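Local structure of protein argonaute (Methanocaldococcus jannaschii, 5G5S) at residues 317-322 and 343-348. The protein cleaves single-stranded target DNA, using short 5'-phosphorylated DNA strands as guides, and may serve in defence against invading genetic elements. Numbering follows the deposited sequence.
Sequences KDVNKN and IYLPYD
Lys317 and Leu345 face each other as a hydrogen-bonded antiparallel pair, a single beta bridge that joins the end of strand 314-317 to the extended chain running into the Mid domain. Two backbone bonds make the pair: Lys317 N reaches Leu345 O at 2.8 Å, and Leu345 N returns to Lys317 O at 2.7 Å. The second is nearly straight at the hydrogen (170°), yet its donor stands above the carbonyl plane. Lys317 O also receives a CA-H...O contact from Tyr344.

The lysine shows how a long side chain can be used for its carbons as much as for its charge. With chi1 at -55°, CG lies beside the backbone N, and CB and CG pass beside the carbonyl oxygens of Leu345 and Pro346; the bend at chi2 then turns the chain across the Tyr347 ring at about a right angle, and the one at chi4 sets NZ. Lys317 CE sits over the centre of one face of the Tyr347 ring, 3.7 Å from its centroid, in a CH-pi contact; Lys317 NZ is farther off, 5.0 Å from that centroid, and adds a longer cation-pi term. The ring also touches Leu315 of strand 314-317 and Pro323 of strand 323-326.

Farther along the contact, Leu345 meets the turn that links those two strands with its branch end, CD1. Leu345 CD1 lies 3.3 Å from Asp318 O and also packs on Val319 CA, with the valine methyl CG2 only loosely in touch. This is a type I turn from Asp318 to Lys321, in which Asp318 O accepts Lys321 N. Asp318 OD1 holds the loop from within: it takes a weak bond from Asn320 N and a straighter one, 2.9 Å long, from Asn322 N, which meets it from above the carboxylate plane.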
loop_
_atom_site.group_PDB
_atom_site.type_symbol
_atom_site.label_atom_id
_atom_site.label_comp_id
_atom_site.label_asym_id
_atom_site.label_seq_id
_atom_site.Cartn_x
_atom_site.Cartn_y
_atom_site.Cartn_z
ATOM N N LYS A 317 7.121 -24.752 15.793
ATOM C CA LYS A 317 7.187 -25.949 16.629
ATOM C C LYS A 317 8.107 -26.981 15.967
ATOM O O LYS A 317 8.312 -26.929 14.752
ATOM C CB LYS A 317 5.789 -26.542 16.910
ATOM C CG LYS A 317 4.771 -25.568 17.525
ATOM C CD LYS A 317 5.102 -25.156 18.958
ATOM C CE LYS A 317 3.919 -24.550 19.672
ATOM N NZ LYS A 317 2.877 -25.566 19.983
ATOM N N ASP A 318 8.708 -27.877 16.776
ATOM C CA ASP A 318 9.554 -28.972 16.294
ATOM C C ASP A 318 8.676 -30.227 16.195
ATOM O O ASP A 318 7.465 -30.124 16.381
ATOM C CB ASP A 318 10.788 -29.189 17.206
ATOM C CG ASP A 318 10.529 -29.346 18.701
ATOM O OD1 ASP A 318 9.495 -29.954 19.071
ATOM O OD2 ASP A 318 11.376 -28.886 19.502
ATOM N N VAL A 319 9.261 -31.404 15.936
ATOM C CA VAL A 319 8.466 -32.630 15.828
ATOM C C VAL A 319 7.732 -33.059 17.138
ATOM O O VAL A 319 6.724 -33.769 17.072
ATOM C CB VAL A 319 9.210 -33.752 15.076
ATOM C CG1 VAL A 319 10.005 -34.638 16.027
ATOM C CG2 VAL A 319 8.251 -34.568 14.216
ATOM N N ASN A 320 8.208 -32.564 18.304
ATOM C CA ASN A 320 7.629 -32.815 19.630
ATOM C C ASN A 320 6.738 -31.636 20.086
ATOM O O ASN A 320 6.376 -31.548 21.267
ATOM C CB ASN A 320 8.741 -33.083 20.652
ATOM N N LYS A 321 6.380 -30.745 19.133
ATOM C CA LYS A 321 5.553 -29.548 19.327
ATOM C C LYS A 321 6.130 -28.543 20.354
ATOM O O LYS A 321 5.370 -27.826 21.017
ATOM C CB LYS A 321 4.074 -29.902 19.580
ATOM N N ASN A 322 7.483 -28.476 20.451
ATOM C CA ASN A 322 8.197 -27.553 21.340
ATOM C C ASN A 322 8.786 -26.364 20.544
ATOM O O ASN A 322 9.341 -26.584 19.462
ATOM C CB ASN A 322 9.280 -28.282 22.136
ATOM N N ILE A 343 12.447 -30.887 10.656
ATOM C CA ILE A 343 10.997 -30.781 10.424
ATOM C C ILE A 343 10.407 -29.737 11.377
ATOM O O ILE A 343 10.578 -29.851 12.591
ATOM C CB ILE A 343 10.254 -32.149 10.543
ATOM C CG1 ILE A 343 10.850 -33.207 9.590
ATOM C CG2 ILE A 343 8.723 -31.984 10.339
ATOM C CD1 ILE A 343 10.506 -34.619 9.913
ATOM N N TYR A 344 9.703 -28.737 10.812
ATOM C CA TYR A 344 9.049 -27.648 11.536
ATOM C C TYR A 344 7.531 -27.749 11.438
ATOM O O TYR A 344 6.988 -27.916 10.336
ATOM C CB TYR A 344 9.528 -26.288 11.017
ATOM C CG TYR A 344 11.016 -26.062 11.161
ATOM C CD1 TYR A 344 11.618 -26.025 12.416
ATOM C CD2 TYR A 344 11.816 -25.837 10.047
ATOM C CE1 TYR A 344 12.984 -25.793 12.556
ATOM C CE2 TYR A 344 13.181 -25.590 10.176
ATOM C CZ TYR A 344 13.761 -25.567 11.433
ATOM O OH TYR A 344 15.106 -25.319 11.566
ATOM N N LEU A 345 6.848 -27.637 12.596
ATOM C CA LEU A 345 5.389 -27.732 12.703
ATOM C C LEU A 345 4.706 -26.399 13.080
ATOM O O LEU A 345 5.335 -25.551 13.730
ATOM C CB LEU A 345 4.986 -28.888 13.645
ATOM C CG LEU A 345 5.441 -30.313 13.232
ATOM C CD1 LEU A 345 5.183 -31.297 14.331
ATOM C CD2 LEU A 345 4.743 -30.785 11.952
ATOM N N PRO A 346 3.441 -26.166 12.641
ATOM C CA PRO A 346 2.791 -24.878 12.928
ATOM C C PRO A 346 2.346 -24.677 14.368
ATOM O O PRO A 346 2.043 -25.642 15.062
ATOM C CB PRO A 346 1.594 -24.880 11.980
ATOM C CG PRO A 346 1.247 -26.303 11.831
ATOM C CD PRO A 346 2.560 -27.027 11.822
ATOM N N TYR A 347 2.296 -23.411 14.801
ATOM C CA TYR A 347 1.845 -23.001 16.134
ATOM C C TYR A 347 0.355 -23.240 16.325
ATOM O O TYR A 347 -0.048 -23.639 17.415
ATOM C CB TYR A 347 2.166 -21.514 16.395
ATOM C CG TYR A 347 3.329 -21.315 17.336
ATOM C CD1 TYR A 347 4.642 -21.448 16.890
ATOM C CD2 TYR A 347 3.120 -21.016 18.680
ATOM C CE1 TYR A 347 5.719 -21.298 17.762
ATOM C CE2 TYR A 347 4.190 -20.845 19.558
ATOM C CZ TYR A 347 5.489 -20.990 19.094
ATOM O OH TYR A 347 6.550 -20.810 19.945
ATOM N N ASP A 348 -0.462 -22.972 15.283
ATOM C CA ASP A 348 -1.914 -23.160 15.316
ATOM C C ASP A 348 -2.510 -23.311 13.920
ATOM O O ASP A 348 -2.123 -22.597 12.997
ATOM C CB ASP A 348 -2.616 -22.009 16.082
ATOM C CG ASP A 348 -4.072 -22.272 16.437
ATOM O OD1 ASP A 348 -4.380 -23.391 16.920
ATOM O OD2 ASP A 348 -4.896 -21.340 16.288
#